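Local atomic coordinates of diacylglycerol O-acyltransferase (Marinobacter hydrocarbonoclasticus, PDB entry 6CHJ), a protein that probably catalyses the transfer of an acyl group from acyl-CoA to an alcohol such as diacylglycerol, yielding triacylglycerol, or wax esters from fatty alcohols. Residues Leu354-Ala359 with Gln372-Val377. Residues are numbered along the deposited sequence; the frame is centred on the assembly and turned at random.
Sequences LTLAPA and QTFNVV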
# COMPACT_ATOMS: atom_id res chain seq x y z
N LEU B 354 33.94 -7.48 7.78
CA LEU B 354 34.51 -6.80 8.95
C LEU B 354 34.47 -5.28 8.80
O LEU B 354 34.21 -4.57 9.78
CB LEU B 354 35.95 -7.27 9.19
CG LEU B 354 36.24 -8.74 9.52
CD1 LEU B 354 37.75 -9.00 9.57
CD2 LEU B 354 35.58 -9.17 10.83
N THR B 355 34.72 -4.78 7.59
CA THR B 355 34.71 -3.33 7.36
C THR B 355 33.33 -2.73 7.65
O THR B 355 33.23 -1.64 8.22
CB THR B 355 35.14 -3.03 5.92
OG1 THR B 355 36.49 -3.46 5.72
CG2 THR B 355 35.05 -1.55 5.61
N LEU B 356 32.26 -3.45 7.30
CA LEU B 356 30.90 -2.90 7.33
C LEU B 356 30.15 -3.18 8.63
O LEU B 356 29.07 -2.61 8.82
CB LEU B 356 30.09 -3.45 6.16
CG LEU B 356 30.68 -3.12 4.79
CD1 LEU B 356 29.88 -3.77 3.68
CD2 LEU B 356 30.74 -1.63 4.61
N ALA B 357 30.68 -4.04 9.50
CA ALA B 357 30.01 -4.32 10.77
C ALA B 357 29.70 -3.07 11.59
O ALA B 357 28.61 -3.02 12.19
CB ALA B 357 30.84 -5.30 11.61
N PRO B 358 30.58 -2.07 11.70
CA PRO B 358 30.16 -0.84 12.40
C PRO B 358 29.04 -0.11 11.69
O PRO B 358 28.15 0.43 12.35
CB PRO B 358 31.45 0.00 12.43
CG PRO B 358 32.56 -0.98 12.20
CD PRO B 358 32.00 -2.02 11.31
N ALA B 359 29.05 -0.07 10.35
CA ALA B 359 27.95 0.55 9.64
C ALA B 359 26.64 -0.19 9.89
O ALA B 359 25.59 0.44 10.07
CB ALA B 359 28.26 0.63 8.14
N GLN B 372 28.71 5.82 10.41
CA GLN B 372 27.83 5.81 9.24
C GLN B 372 28.51 5.19 8.02
O GLN B 372 27.90 4.40 7.30
CB GLN B 372 27.33 7.23 8.94
CG GLN B 372 26.57 7.38 7.61
CD GLN B 372 25.14 6.87 7.69
OE1 GLN B 372 24.41 7.19 8.63
NE2 GLN B 372 24.73 6.07 6.70
N THR B 373 29.78 5.56 7.76
CA THR B 373 30.67 4.93 6.78
C THR B 373 30.29 5.20 5.32
O THR B 373 31.16 5.24 4.45
CB THR B 373 30.73 3.41 7.03
OG1 THR B 373 30.94 3.15 8.43
CG2 THR B 373 31.84 2.76 6.22
N PHE B 374 29.00 5.33 5.02
CA PHE B 374 28.65 5.76 3.69
C PHE B 374 27.31 6.48 3.75
O PHE B 374 26.47 6.18 4.59
CB PHE B 374 28.62 4.60 2.67
CG PHE B 374 27.71 3.46 3.05
CD1 PHE B 374 26.39 3.45 2.64
CD2 PHE B 374 28.20 2.36 3.76
CE1 PHE B 374 25.55 2.38 2.96
CE2 PHE B 374 27.38 1.29 4.09
CZ PHE B 374 26.04 1.30 3.69
N ASN B 375 27.15 7.45 2.87
CA ASN B 375 25.95 8.26 2.90
C ASN B 375 24.88 7.77 1.95
O ASN B 375 23.71 8.11 2.15
CB ASN B 375 26.30 9.72 2.58
CG ASN B 375 27.40 10.26 3.50
OD1 ASN B 375 28.59 10.12 3.21
ND2 ASN B 375 27.00 10.90 4.59
N VAL B 376 25.23 6.93 0.97
CA VAL B 376 24.27 6.50 -0.04
C VAL B 376 24.81 5.25 -0.73
O VAL B 376 26.02 5.03 -0.80
CB VAL B 376 24.01 7.65 -1.04
CG1 VAL B 376 25.33 8.14 -1.65
CG2 VAL B 376 23.02 7.24 -2.11
N VAL B 377 23.90 4.43 -1.25
CA VAL B 377 24.23 3.31 -2.13
C VAL B 377 24.08 3.77 -3.56
O VAL B 377 23.08 4.39 -3.92
CB VAL B 377 23.32 2.10 -1.85
CG1 VAL B 377 23.59 0.98 -2.88
CG2 VAL B 377 23.53 1.61 -0.41
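Ala359 and Gln372 mark the nearest backbone approach between Leu354-Ala359, a kinked piece of helix 345-365, and Gln372-Val377, a turn and the start of strand 376-380; their CA atoms lie 5.3 Å apart. Pro358, which has no N-H to give to the preceding turn, sits at the kink. The contact, within the WS/DGAT C-terminal domain, joins this helix to the loop entering a central strand of the mixed sheet. The methyl of Ala359 points at the turn, its CB 3.7 Å from Thr373 OG1 and 3.9 Å from Gln372 O; so small a side chain lets helix and turn come this close. Thr373 lies with CG2 anti to its backbone N and OG1 beside that N (chi1 -48°). Threonine suits because its hydroxyl bonds back to Trp371 O while its carbon surface packs on the Ala359 methyl, through CB, and on Leu312. Phe374, with CG between its backbone N and carbonyl carbon (chi1 56°), swings its ring back toward the helix. Phe374 CE2 lies 4.2 Å from Ala359 CB and 4.5 Å from Leu356 CD2, both approaching the ring obliquely; the same ring stacks edge-to-face with Phe292. Within the turn, the Gln372 side chain folds back and NE2 donates to Phe374 O at 2.7 Å (N-H...O 156°). Helix and turn thus meet by van der Waals contact, of a methyl with two oxygens and an aromatic ring, without any hydrogen bond between them.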